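Local coordinates for protein beta chain (Acipenser persicus, PDB 6IYH) that probably carries oxygen as the haem-binding beta subunit of a tetrameric sturgeon haemoglobin, at residues 17-22 and 62-67; 28-33 and 103-108; 42-47 and 57-62. All blocks are in the same frame, centred on the assembly; numbering follows the deposited sequence.

Interaction 1. Residues 17-22 and 62-67; sequences VNVESV and HGKTVL. With HEM (protoporphyrin IX containing Fe), chain D.
Val19 and Leu67 meet flank to flank where helix 19-33 runs against helix 57-75, the B/E helix pair of the globin fold. Their beta carbons stand 3.9 Å apart (Val19 CB to Leu67 CB), and their side chains run past one another head to tail. Further in, Leu67 CD1 reaches Val22 CG1 at 4.0 Å, the two side chains roughly perpendicular; branched aliphatics suit this inner edge, which Trp14 and helix 100-117 help to close.

The backbones come close as well: the CA atoms of Glu20 and Lys64 are 4.7 Å apart. Gly63 lies at this close approach and adds no side chain between the helices. At the outer edge Glu20 and Lys64 run alongside each other toward a common end. Lys64 points CG away from its own amide nitrogen (chi1 -174°), runs past Glu20 CG with its CD and CE, and delivers NZ to Glu20 OE2 at 2.6 Å. This salt bridge uses the anti side of the carboxylate, with the ammonium tilted 31° out of its plane. Long, flexible charged chains suit this exposed edge because their methylenes pack while the charges pair at the surface.

On the haem-facing side of the same helix, His62 takes the place of the distal histidine. Its ring has a haem edge and a water in its plane; NE2 lies 2.6 Å from that water, which is itself a ligand of the iron. Val66 adds a methyl over the porphyrin.

Behind the first shell, Asn18 caps helix 19-33. Its OD1 takes a nearly straight bond from Ser21 N (3.1 Å) and a weak one from Glu20 N, and the Ser21 N donor sits above the amide carbonyl plane rather than on a lone pair.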
loop_
_atom_site.group_PDB
_atom_site.type_symbol
_atom_site.label_atom_id
_atom_site.label_comp_id
_atom_site.label_asym_id
_atom_site.label_seq_id
_atom_site.Cartn_x
_atom_site.Cartn_y
_atom_site.Cartn_z
ATOM N N VAL B 17 -14.287 -2.300 26.620
ATOM C CA VAL B 17 -14.224 -3.268 25.454
ATOM C C VAL B 17 -14.393 -4.719 25.968
ATOM O O VAL B 17 -13.614 -5.190 26.776
ATOM C CB VAL B 17 -12.882 -3.127 24.699
ATOM C CG1 VAL B 17 -12.603 -4.347 23.814
ATOM C CG2 VAL B 17 -12.889 -1.819 23.888
ATOM N N ASN B 18 -15.351 -5.398 25.405
ATOM C CA ASN B 18 -15.513 -6.816 25.552
ATOM C C ASN B 18 -14.565 -7.457 24.532
ATOM O O ASN B 18 -14.853 -7.463 23.336
ATOM C CB ASN B 18 -16.972 -7.206 25.274
ATOM C CG ASN B 18 -17.214 -8.708 25.357
ATOM O OD1 ASN B 18 -16.313 -9.488 25.170
ATOM N ND2 ASN B 18 -18.434 -9.098 25.587
ATOM N N VAL B 19 -13.472 -8.018 25.020
ATOM C CA VAL B 19 -12.419 -8.476 24.070
ATOM C C VAL B 19 -12.880 -9.690 23.287
ATOM O O VAL B 19 -12.441 -9.909 22.147
ATOM C CB VAL B 19 -11.074 -8.768 24.778
ATOM C CG1 VAL B 19 -10.460 -7.525 25.369
ATOM C CG2 VAL B 19 -11.224 -9.791 25.912
ATOM N N GLU B 20 -13.824 -10.457 23.806
ATOM C CA GLU B 20 -14.381 -11.599 23.064
ATOM C C GLU B 20 -15.257 -11.153 21.883
ATOM O O GLU B 20 -15.082 -11.588 20.724
ATOM C CB GLU B 20 -15.260 -12.444 23.999
ATOM C CG GLU B 20 -14.430 -13.238 24.959
ATOM C CD GLU B 20 -15.244 -13.978 26.007
ATOM O OE1 GLU B 20 -16.417 -14.317 25.741
ATOM O OE2 GLU B 20 -14.693 -14.179 27.073
ATOM N N SER B 21 -16.165 -10.239 22.160
ATOM C CA SER B 21 -17.026 -9.736 21.167
ATOM C C SER B 21 -16.326 -8.872 20.125
ATOM O O SER B 21 -16.471 -9.102 18.931
ATOM C CB SER B 21 -18.147 -8.996 21.824
ATOM O OG SER B 21 -19.021 -8.407 20.881
ATOM N N VAL B 22 -15.579 -7.886 20.563
ATOM C CA VAL B 22 -14.862 -7.009 19.642
ATOM C C VAL B 22 -13.797 -7.800 18.887
ATOM O O VAL B 22 -13.636 -7.641 17.702
ATOM C CB VAL B 22 -14.224 -5.818 20.392
ATOM C CG1 VAL B 22 -13.175 -5.039 19.592
ATOM C CG2 VAL B 22 -15.376 -4.939 20.872
ATOM N N HIS B 62 -9.624 -17.015 18.665
ATOM C CA HIS B 62 -8.452 -16.326 18.174
ATOM C C HIS B 62 -8.603 -14.802 18.183
ATOM O O HIS B 62 -7.683 -14.061 18.532
ATOM C CB HIS B 62 -7.990 -16.779 16.769
ATOM C CG HIS B 62 -6.654 -16.238 16.454
ATOM N ND1 HIS B 62 -5.542 -16.594 17.199
ATOM C CD2 HIS B 62 -6.245 -15.260 15.586
ATOM C CE1 HIS B 62 -4.518 -15.867 16.809
ATOM N NE2 HIS B 62 -4.902 -15.075 15.809
ATOM N N GLY B 63 -9.789 -14.362 17.833
ATOM C CA GLY B 63 -10.091 -12.933 17.874
ATOM C C GLY B 63 -9.901 -12.404 19.317
ATOM O O GLY B 63 -9.362 -11.314 19.523
ATOM N N LYS B 64 -10.364 -13.162 20.291
ATOM C CA LYS B 64 -10.091 -12.762 21.695
ATOM C C LYS B 64 -8.606 -12.690 22.002
ATOM O O LYS B 64 -8.134 -11.778 22.648
ATOM C CB LYS B 64 -10.811 -13.749 22.626
ATOM C CG LYS B 64 -10.755 -13.414 24.104
ATOM C CD LYS B 64 -11.331 -14.543 24.969
ATOM C CE LYS B 64 -11.334 -14.047 26.406
ATOM N NZ LYS B 64 -12.163 -14.882 27.326
ATOM N N THR B 65 -7.846 -13.679 21.577
ATOM C CA THR B 65 -6.372 -13.661 21.766
ATOM C C THR B 65 -5.745 -12.377 21.199
ATOM O O THR B 65 -4.886 -11.748 21.830
ATOM C CB THR B 65 -5.766 -14.958 21.174
ATOM O OG1 THR B 65 -6.291 -16.121 21.873
ATOM C CG2 THR B 65 -4.245 -14.965 21.200
ATOM N N VAL B 66 -6.142 -11.999 19.971
ATOM C CA VAL B 66 -5.633 -10.785 19.338
ATOM C C VAL B 66 -5.987 -9.541 20.177
ATOM O O VAL B 66 -5.133 -8.716 20.425
ATOM C CB VAL B 66 -6.154 -10.640 17.886
ATOM C CG1 VAL B 66 -5.726 -9.295 17.322
ATOM C CG2 VAL B 66 -5.615 -11.757 17.002
ATOM N N LEU B 67 -7.229 -9.438 20.644
ATOM C CA LEU B 67 -7.649 -8.280 21.387
ATOM C C LEU B 67 -6.948 -8.204 22.765
ATOM O O LEU B 67 -6.568 -7.162 23.194
ATOM C CB LEU B 67 -9.144 -8.188 21.449
ATOM C CG LEU B 67 -9.771 -7.280 20.422
ATOM C CD1 LEU B 67 -9.486 -5.838 20.869
ATOM C CD2 LEU B 67 -9.220 -7.546 19.015
HETATM C CHA HEM D . -1.182 -15.669 16.146
HETATM C CHB HEM D . -1.537 -11.122 17.647
HETATM C CHC HEM D . -2.501 -9.779 13.080
HETATM C CHD HEM D . -1.980 -14.338 11.596
HETATM C C1A HEM D . -1.171 -14.520 16.903
HETATM C C2A HEM D . -1.044 -14.542 18.326
HETATM C C3A HEM D . -1.163 -13.295 18.747
HETATM C C4A HEM D . -1.400 -12.471 17.614
HETATM C CMA HEM D . -1.086 -12.813 20.197
HETATM C CAA HEM D . -0.788 -15.740 19.222
HETATM C CBA HEM D . 0.714 -15.862 19.465
HETATM C CGA HEM D . 1.109 -17.014 20.380
HETATM O O1A HEM D . 0.949 -18.205 20.046
HETATM O O2A HEM D . 1.625 -16.785 21.489
HETATM C C1B HEM D . -1.849 -10.337 16.517
HETATM C C2B HEM D . -2.035 -8.912 16.546
HETATM C C3B HEM D . -2.381 -8.566 15.272
HETATM C C4B HEM D . -2.261 -9.764 14.452
HETATM C CMB HEM D . -2.032 -7.939 17.737
HETATM C CAB HEM D . -2.728 -7.265 14.659
HETATM C CBB HEM D . -3.089 -6.183 15.372
HETATM C C1C HEM D . -2.520 -10.876 12.251
HETATM C C2C HEM D . -2.789 -10.920 10.831
HETATM C C3C HEM D . -2.623 -12.232 10.414
HETATM C C4C HEM D . -2.167 -12.994 11.580
HETATM C CMC HEM D . -3.336 -9.733 10.119
HETATM C CAC HEM D . -2.863 -12.873 9.096
HETATM C CBC HEM D . -3.471 -12.196 8.111
HETATM C C1D HEM D . -1.784 -15.069 12.782
HETATM C C2D HEM D . -1.709 -16.519 12.760
HETATM C C3D HEM D . -1.436 -16.919 14.010
HETATM C C4D HEM D . -1.414 -15.665 14.765
HETATM C CMD HEM D . -1.791 -17.413 11.520
HETATM C CAD HEM D . -1.291 -18.337 14.542
HETATM C CBD HEM D . -2.757 -18.846 14.675
HETATM C CGD HEM D . -2.953 -20.253 15.219
HETATM O O1D HEM D . -3.073 -20.464 16.439
HETATM O O2D HEM D . -3.083 -21.184 14.428
HETATM N NA HEM D . -1.389 -13.271 16.499
HETATM N NB HEM D . -1.907 -10.792 15.245
HETATM N NC HEM D . -2.107 -12.145 12.631
HETATM N ND HEM D . -1.581 -14.513 14.001
HETATM FE FE HEM D . -1.702 -12.717 14.598
HETATM O O HOH W 1 -3.768 -12.935 14.736
#

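Interaction 2. Residues 28-33 and 103-108; sequences VRLLVV and QHFGDC. With HEM (protoporphyrin IX containing Fe), chain D; PGO (S-1,2-propanediol), chain E.
Leu30 holds CG anti to its backbone N (chi1 178°), which swings the forked end across to helix 103-108, while Cys108 turns SG beside its own backbone N (chi1 -68°) and back toward helix 28-33. Leu30 thus meets His104 and Phe105, and Cys108 meets Arg29 and the Leu30 backbone. Leu30 CD1 comes to rest against the opposing main chain, 3.8 Å from Phe105 N, and also touches the CB of His104. The other branch, CD2, approaches the edge of the Phe105 ring near its plane, 4.2 Å from Phe105 CD1, and also nears a haem methyl. A leucine fits because its two methyls can serve helix backbone and aromatic edge together.

Cys108 works the other way round. Its sulfur packs on the Leu30 main chain, with SG 3.6 Å from Leu30 N, and on the first methylene of Arg29, 3.8 Å from Arg29 CB. Cysteine suits the place because its short side chain lets SG lie directly against the Leu30 backbone and Arg29 CB. The axes of segments 28-33 and 103-108 approach to 9.0 Å, with their directions 122° apart.

Arg29 gives this contact only its base; its extended chain carries the guanidinium to another protein chain, where NH2 bonds a backbone group and NH1 a polar side chain. Asp107, on the outer side, holds a propanediol, probably from the crystallisation liquor, with both carboxylate oxygens. The His104 ring stacks on Tyr34. On the inner side, Phe105 turns its ring to the haem, where CD2 lies 3.7 Å from the vinyl atom CBB.

The whole is the B/G helix crossing of the globin fold, with Phe105 lining the haem pocket and, as in other haemoglobins, probably part of the tight subunit interface beside it.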
loop_
_atom_site.group_PDB
_atom_site.type_symbol
_atom_site.label_atom_id
_atom_site.label_comp_id
_atom_site.label_asym_id
_atom_site.label_seq_id
_atom_site.Cartn_x
_atom_site.Cartn_y
_atom_site.Cartn_z
ATOM N N VAL B 28 -13.561 -11.751 12.232
ATOM C CA VAL B 28 -14.551 -12.125 11.266
ATOM C C VAL B 28 -14.490 -11.218 10.046
ATOM O O VAL B 28 -14.488 -11.689 8.886
ATOM C CB VAL B 28 -15.978 -12.155 11.836
ATOM C CG1 VAL B 28 -16.987 -12.362 10.753
ATOM C CG2 VAL B 28 -16.057 -13.283 12.849
ATOM N N ARG B 29 -14.492 -9.922 10.319
ATOM C CA ARG B 29 -14.382 -8.957 9.264
ATOM C C ARG B 29 -13.126 -9.100 8.481
ATOM O O ARG B 29 -13.200 -9.022 7.247
ATOM C CB ARG B 29 -14.614 -7.515 9.737
ATOM C CG ARG B 29 -16.095 -7.262 10.173
ATOM C CD ARG B 29 -16.229 -5.886 10.800
ATOM N NE ARG B 29 -17.562 -5.779 11.374
ATOM C CZ ARG B 29 -18.629 -5.386 10.676
ATOM N NH1 ARG B 29 -18.525 -4.956 9.414
ATOM N NH2 ARG B 29 -19.806 -5.399 11.254
ATOM N N LEU B 30 -11.972 -9.354 9.128
ATOM C CA LEU B 30 -10.770 -9.536 8.409
ATOM C C LEU B 30 -10.940 -10.683 7.392
ATOM O O LEU B 30 -10.589 -10.595 6.210
ATOM C CB LEU B 30 -9.574 -9.814 9.320
ATOM C CG LEU B 30 -8.285 -10.063 8.585
ATOM C CD1 LEU B 30 -7.728 -8.800 8.002
ATOM C CD2 LEU B 30 -7.292 -10.757 9.467
ATOM N N LEU B 31 -11.442 -11.797 7.887
ATOM C CA LEU B 31 -11.535 -13.022 7.057
ATOM C C LEU B 31 -12.606 -12.948 5.950
ATOM O O LEU B 31 -12.418 -13.573 4.848
ATOM C CB LEU B 31 -11.786 -14.219 7.974
ATOM C CG LEU B 31 -10.667 -14.543 8.953
ATOM C CD1 LEU B 31 -11.190 -15.633 9.892
ATOM C CD2 LEU B 31 -9.446 -15.027 8.201
ATOM N N VAL B 32 -13.666 -12.180 6.185
ATOM C CA VAL B 32 -14.694 -11.988 5.170
ATOM C C VAL B 32 -14.253 -10.908 4.159
ATOM O O VAL B 32 -14.427 -11.131 2.901
ATOM C CB VAL B 32 -16.073 -11.627 5.794
ATOM C CG1 VAL B 32 -17.063 -11.167 4.705
ATOM C CG2 VAL B 32 -16.577 -12.830 6.597
ATOM N N VAL B 33 -13.763 -9.764 4.622
ATOM C CA VAL B 33 -13.529 -8.670 3.738
ATOM C C VAL B 33 -12.243 -8.878 2.920
ATOM O O VAL B 33 -12.113 -8.390 1.793
ATOM C CB VAL B 33 -13.507 -7.332 4.526
ATOM C CG1 VAL B 33 -13.102 -6.120 3.711
ATOM C CG2 VAL B 33 -14.845 -7.087 5.229
ATOM N N GLN B 103 -2.553 -3.725 8.541
ATOM C CA GLN B 103 -3.325 -2.532 8.258
ATOM C C GLN B 103 -4.746 -2.875 8.018
ATOM O O GLN B 103 -5.656 -2.166 8.503
ATOM C CB GLN B 103 -2.786 -1.735 7.104
ATOM C CG GLN B 103 -1.346 -1.350 7.406
ATOM C CD GLN B 103 -0.725 -0.287 6.518
ATOM O OE1 GLN B 103 0.535 -0.154 6.455
ATOM N NE2 GLN B 103 -1.570 0.543 5.901
ATOM N N HIS B 104 -4.977 -3.963 7.287
ATOM C CA HIS B 104 -6.314 -4.445 7.085
ATOM C C HIS B 104 -6.989 -4.772 8.428
ATOM O O HIS B 104 -8.152 -4.410 8.675
ATOM C CB HIS B 104 -6.395 -5.675 6.160
ATOM C CG HIS B 104 -5.908 -5.394 4.777
ATOM N ND1 HIS B 104 -6.042 -4.152 4.168
ATOM C CD2 HIS B 104 -5.265 -6.173 3.883
ATOM C CE1 HIS B 104 -5.530 -4.209 2.955
ATOM N NE2 HIS B 104 -5.095 -5.430 2.744
ATOM N N PHE B 105 -6.274 -5.501 9.298
ATOM C CA PHE B 105 -6.845 -5.826 10.576
ATOM C C PHE B 105 -7.131 -4.552 11.430
ATOM O O PHE B 105 -8.173 -4.462 12.054
ATOM C CB PHE B 105 -5.988 -6.791 11.395
ATOM C CG PHE B 105 -6.638 -7.154 12.685
ATOM C CD1 PHE B 105 -7.637 -8.089 12.729
ATOM C CD2 PHE B 105 -6.405 -6.402 13.840
ATOM C CE1 PHE B 105 -8.226 -8.456 13.909
ATOM C CE2 PHE B 105 -7.040 -6.700 15.027
ATOM C CZ PHE B 105 -7.953 -7.716 15.089
ATOM N N GLY B 106 -6.234 -3.600 11.413
ATOM C CA GLY B 106 -6.421 -2.371 12.153
ATOM C C GLY B 106 -7.646 -1.660 11.657
ATOM O O GLY B 106 -8.408 -1.101 12.455
ATOM N N ASP B 107 -7.837 -1.630 10.318
ATOM C CA ASP B 107 -9.051 -1.025 9.798
ATOM C C ASP B 107 -10.285 -1.716 10.309
ATOM O O ASP B 107 -11.316 -1.036 10.624
ATOM C CB ASP B 107 -9.063 -1.056 8.252
ATOM C CG ASP B 107 -8.042 -0.088 7.596
ATOM O OD1 ASP B 107 -7.496 0.808 8.272
ATOM O OD2 ASP B 107 -7.929 -0.210 6.307
ATOM N N CYS B 108 -10.277 -3.061 10.377
ATOM C CA CYS B 108 -11.441 -3.797 10.820
ATOM C C CYS B 108 -11.681 -3.476 12.297
ATOM O O CYS B 108 -12.808 -3.313 12.709
ATOM C CB CYS B 108 -11.314 -5.293 10.680
ATOM S SG CYS B 108 -11.260 -5.838 8.934
HETATM C CHA HEM D . -1.182 -15.669 16.146
HETATM C CHB HEM D . -1.537 -11.122 17.647
HETATM C CHC HEM D . -2.501 -9.779 13.080
HETATM C CHD HEM D . -1.980 -14.338 11.596
HETATM C C1A HEM D . -1.171 -14.520 16.903
HETATM C C2A HEM D . -1.044 -14.542 18.326
HETATM C C3A HEM D . -1.163 -13.295 18.747
HETATM C C4A HEM D . -1.400 -12.471 17.614
HETATM C CMA HEM D . -1.086 -12.813 20.197
HETATM C CAA HEM D . -0.788 -15.740 19.222
HETATM C CBA HEM D . 0.714 -15.862 19.465
HETATM C CGA HEM D . 1.109 -17.014 20.380
HETATM O O1A HEM D . 0.949 -18.205 20.046
HETATM O O2A HEM D . 1.625 -16.785 21.489
HETATM C C1B HEM D . -1.849 -10.337 16.517
HETATM C C2B HEM D . -2.035 -8.912 16.546
HETATM C C3B HEM D . -2.381 -8.566 15.272
HETATM C C4B HEM D . -2.261 -9.764 14.452
HETATM C CMB HEM D . -2.032 -7.939 17.737
HETATM C CAB HEM D . -2.728 -7.265 14.659
HETATM C CBB HEM D . -3.089 -6.183 15.372
HETATM C C1C HEM D . -2.520 -10.876 12.251
HETATM C C2C HEM D . -2.789 -10.920 10.831
HETATM C C3C HEM D . -2.623 -12.232 10.414
HETATM C C4C HEM D . -2.167 -12.994 11.580
HETATM C CMC HEM D . -3.336 -9.733 10.119
HETATM C CAC HEM D . -2.863 -12.873 9.096
HETATM C CBC HEM D . -3.471 -12.196 8.111
HETATM C C1D HEM D . -1.784 -15.069 12.782
HETATM C C2D HEM D . -1.709 -16.519 12.760
HETATM C C3D HEM D . -1.436 -16.919 14.010
HETATM C C4D HEM D . -1.414 -15.665 14.765
HETATM C CMD HEM D . -1.791 -17.413 11.520
HETATM C CAD HEM D . -1.291 -18.337 14.542
HETATM C CBD HEM D . -2.757 -18.846 14.675
HETATM C CGD HEM D . -2.953 -20.253 15.219
HETATM O O1D HEM D . -3.073 -20.464 16.439
HETATM O O2D HEM D . -3.083 -21.184 14.428
HETATM N NA HEM D . -1.389 -13.271 16.499
HETATM N NB HEM D . -1.907 -10.792 15.245
HETATM N NC HEM D . -2.107 -12.145 12.631
HETATM N ND HEM D . -1.581 -14.513 14.001
HETATM FE FE HEM D . -1.702 -12.717 14.598
HETATM C C1 PGO E . -6.493 2.868 5.020
HETATM C C2 PGO E . -6.442 3.054 6.552
HETATM C C3 PGO E . -5.787 4.329 6.883
HETATM O O1 PGO E . -7.489 1.909 4.577
HETATM O O2 PGO E . -5.594 2.152 7.279
HETATM O O HOH W 1 -3.768 -12.935 14.736
#

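Interaction 3. Residues 42-47 and 57-62; sequences GAFGNI and AQVHAH. With HEM (protoporphyrin IX containing Fe), chain D.
Phe44 reaches from its short 3-10 turn across the start of helix 57-75. CB sets the ring off from the turn, with CG anti to the carbonyl carbon (chi1 -68°), and the ring lies over the first helical turn: CG and CD1 rest on Gln58 CB, at 3.8 Å for Phe44 CD1, while CD2 meets Val59 CG2, also at 3.8 Å. CE2 passes on toward His62, and CZ ends 3.4 Å from His62 CB, packed against the base of the histidine. Gln58 O lies over one face of the Phe44 ring, 4.0 Å above the plane and near the rim. The Phe44 and His62 ring planes are 51° apart.

Val59 CG2 also touches Ile47 CG2 at 3.9 Å, extending the apolar seam beneath the turn. Gly45 suits the bend because at its backbone angles a beta carbon would collide with the carbonyl oxygen of Phe44. Asn56 donates from ND2 to that same Phe44 O, tying the loop to the residue just before the helix. Phe41 meets the rings of both Phe44 and His62.

With Ala43 beside a haem propionate, this is the CD corner of a globin packed on the E helix at the mouth of the haem pocket.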
loop_
_atom_site.group_PDB
_atom_site.type_symbol
_atom_site.label_atom_id
_atom_site.label_comp_id
_atom_site.label_asym_id
_atom_site.label_seq_id
_atom_site.Cartn_x
_atom_site.Cartn_y
_atom_site.Cartn_z
ATOM N N GLY B 42 -5.323 -21.828 8.293
ATOM C CA GLY B 42 -5.740 -23.252 8.079
ATOM C C GLY B 42 -6.173 -24.133 9.262
ATOM O O GLY B 42 -7.076 -24.942 9.111
ATOM N N ALA B 43 -5.533 -23.972 10.410
ATOM C CA ALA B 43 -5.885 -24.631 11.667
ATOM C C ALA B 43 -7.349 -24.479 12.165
ATOM O O ALA B 43 -7.767 -25.146 13.118
ATOM C CB ALA B 43 -4.931 -24.113 12.738
ATOM N N PHE B 44 -8.100 -23.533 11.617
ATOM C CA PHE B 44 -9.429 -23.222 12.082
ATOM C C PHE B 44 -10.507 -24.036 11.418
ATOM O O PHE B 44 -11.655 -23.968 11.816
ATOM C CB PHE B 44 -9.743 -21.725 11.891
ATOM C CG PHE B 44 -8.953 -20.795 12.755
ATOM C CD1 PHE B 44 -8.051 -21.230 13.711
ATOM C CD2 PHE B 44 -9.122 -19.451 12.578
ATOM C CE1 PHE B 44 -7.316 -20.333 14.466
ATOM C CE2 PHE B 44 -8.361 -18.550 13.333
ATOM C CZ PHE B 44 -7.480 -19.006 14.288
ATOM N N GLY B 45 -10.165 -24.797 10.374
ATOM C CA GLY B 45 -11.124 -25.540 9.627
ATOM C C GLY B 45 -11.735 -24.713 8.537
ATOM O O GLY B 45 -11.052 -23.901 7.864
ATOM N N ASN B 46 -13.028 -24.901 8.342
ATOM C CA ASN B 46 -13.722 -24.256 7.296
ATOM C C ASN B 46 -14.001 -22.787 7.651
ATOM O O ASN B 46 -14.770 -22.462 8.549
ATOM C CB ASN B 46 -15.013 -24.979 6.922
ATOM C CG ASN B 46 -15.764 -24.271 5.788
ATOM O OD1 ASN B 46 -15.160 -23.548 4.934
ATOM N ND2 ASN B 46 -17.099 -24.433 5.787
ATOM N N ILE B 47 -13.277 -21.917 6.946
ATOM C CA ILE B 47 -13.431 -20.474 7.094
ATOM C C ILE B 47 -13.591 -19.858 5.722
ATOM O O ILE B 47 -13.103 -18.729 5.492
ATOM C CB ILE B 47 -12.282 -19.847 7.882
ATOM C CG1 ILE B 47 -10.947 -20.242 7.284
ATOM C CG2 ILE B 47 -12.326 -20.320 9.349
ATOM C CD1 ILE B 47 -9.716 -19.599 7.894
ATOM N N ALA B 57 -16.102 -21.282 16.282
ATOM C CA ALA B 57 -15.554 -21.127 17.649
ATOM C C ALA B 57 -14.081 -20.808 17.718
ATOM O O ALA B 57 -13.672 -20.049 18.576
ATOM C CB ALA B 57 -15.890 -22.392 18.492
ATOM N N GLN B 58 -13.269 -21.345 16.812
ATOM C CA GLN B 58 -11.862 -21.048 16.770
ATOM C C GLN B 58 -11.571 -19.664 16.299
ATOM O O GLN B 58 -10.638 -19.073 16.813
ATOM C CB GLN B 58 -11.069 -22.047 15.944
ATOM C CG GLN B 58 -11.128 -23.374 16.662
ATOM C CD GLN B 58 -10.522 -24.469 15.852
ATOM O OE1 GLN B 58 -9.316 -24.673 15.931
ATOM N NE2 GLN B 58 -11.375 -25.258 15.118
ATOM N N VAL B 59 -12.384 -19.195 15.371
ATOM C CA VAL B 59 -12.235 -17.763 14.989
ATOM C C VAL B 59 -12.504 -16.864 16.195
ATOM O O VAL B 59 -11.776 -15.910 16.472
ATOM C CB VAL B 59 -13.172 -17.446 13.831
ATOM C CG1 VAL B 59 -13.107 -15.951 13.499
ATOM C CG2 VAL B 59 -12.707 -18.203 12.602
ATOM N N HIS B 60 -13.611 -17.125 16.873
ATOM C CA HIS B 60 -13.932 -16.364 18.056
ATOM C C HIS B 60 -12.809 -16.407 19.070
ATOM O O HIS B 60 -12.409 -15.343 19.627
ATOM C CB HIS B 60 -15.192 -16.824 18.707
ATOM C CG HIS B 60 -16.366 -16.885 17.779
ATOM N ND1 HIS B 60 -17.410 -17.761 17.992
ATOM C CD2 HIS B 60 -16.610 -16.305 16.583
ATOM C CE1 HIS B 60 -18.291 -17.634 17.013
ATOM N NE2 HIS B 60 -17.851 -16.705 16.180
ATOM N N ALA B 61 -12.282 -17.603 19.394
ATOM C CA ALA B 61 -11.212 -17.677 20.348
ATOM C C ALA B 61 -9.956 -16.908 19.934
ATOM O O ALA B 61 -9.252 -16.223 20.739
ATOM C CB ALA B 61 -10.874 -19.160 20.640
ATOM N N HIS B 62 -9.624 -17.015 18.665
ATOM C CA HIS B 62 -8.452 -16.326 18.174
ATOM C C HIS B 62 -8.603 -14.802 18.183
ATOM O O HIS B 62 -7.683 -14.061 18.532
ATOM C CB HIS B 62 -7.990 -16.779 16.769
ATOM C CG HIS B 62 -6.654 -16.238 16.454
ATOM N ND1 HIS B 62 -5.542 -16.594 17.199
ATOM C CD2 HIS B 62 -6.245 -15.260 15.586
ATOM C CE1 HIS B 62 -4.518 -15.867 16.809
ATOM N NE2 HIS B 62 -4.902 -15.075 15.809
HETATM C CHA HEM D . -1.182 -15.669 16.146
HETATM C CHB HEM D . -1.537 -11.122 17.647
HETATM C CHC HEM D . -2.501 -9.779 13.080
HETATM C CHD HEM D . -1.980 -14.338 11.596
HETATM C C1A HEM D . -1.171 -14.520 16.903
HETATM C C2A HEM D . -1.044 -14.542 18.326
HETATM C C3A HEM D . -1.163 -13.295 18.747
HETATM C C4A HEM D . -1.400 -12.471 17.614
HETATM C CMA HEM D . -1.086 -12.813 20.197
HETATM C CAA HEM D . -0.788 -15.740 19.222
HETATM C CBA HEM D . 0.714 -15.862 19.465
HETATM C CGA HEM D . 1.109 -17.014 20.380
HETATM O O1A HEM D . 0.949 -18.205 20.046
HETATM O O2A HEM D . 1.625 -16.785 21.489
HETATM C C1B HEM D . -1.849 -10.337 16.517
HETATM C C2B HEM D . -2.035 -8.912 16.546
HETATM C C3B HEM D . -2.381 -8.566 15.272
HETATM C C4B HEM D . -2.261 -9.764 14.452
HETATM C CMB HEM D . -2.032 -7.939 17.737
HETATM C CAB HEM D . -2.728 -7.265 14.659
HETATM C CBB HEM D . -3.089 -6.183 15.372
HETATM C C1C HEM D . -2.520 -10.876 12.251
HETATM C C2C HEM D . -2.789 -10.920 10.831
HETATM C C3C HEM D . -2.623 -12.232 10.414
HETATM C C4C HEM D . -2.167 -12.994 11.580
HETATM C CMC HEM D . -3.336 -9.733 10.119
HETATM C CAC HEM D . -2.863 -12.873 9.096
HETATM C CBC HEM D . -3.471 -12.196 8.111
HETATM C C1D HEM D . -1.784 -15.069 12.782
HETATM C C2D HEM D . -1.709 -16.519 12.760
HETATM C C3D HEM D . -1.436 -16.919 14.010
HETATM C C4D HEM D . -1.414 -15.665 14.765
HETATM C CMD HEM D . -1.791 -17.413 11.520
HETATM C CAD HEM D . -1.291 -18.337 14.542
HETATM C CBD HEM D . -2.757 -18.846 14.675
HETATM C CGD HEM D . -2.953 -20.253 15.219
HETATM O O1D HEM D . -3.073 -20.464 16.439
HETATM O O2D HEM D . -3.083 -21.184 14.428
HETATM N NA HEM D . -1.389 -13.271 16.499
HETATM N NB HEM D . -1.907 -10.792 15.245
HETATM N NC HEM D . -2.107 -12.145 12.631
HETATM N ND HEM D . -1.581 -14.513 14.001
HETATM FE FE HEM D . -1.702 -12.717 14.598
HETATM O O HOH W 1 -3.768 -12.935 14.736
#

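Interaction 2 is buried, interaction 3 is a buried seam with exposed ends, and interaction 1 runs from an apolar inside edge to a charged surface. Helix 19-33 serves both interactions 1 and 2, near its start and its end, and helix 57-75 serves 1 and 3, which share His62. Chemistry follows place: a salt bridge and a helix cap lie at the outer edge of 17-22 with 62-67, sulfur and aliphatic groups meet backbone in 28-33 with 103-108, and a phenylalanine ring laid on helix 57-75 makes the largest part of 42-47 with 57-62. They join directly: Val66 CG1 touches Phe105 CZ at 3.5 Å, and Val59 packs on Val28 and Leu31. All three border the haem.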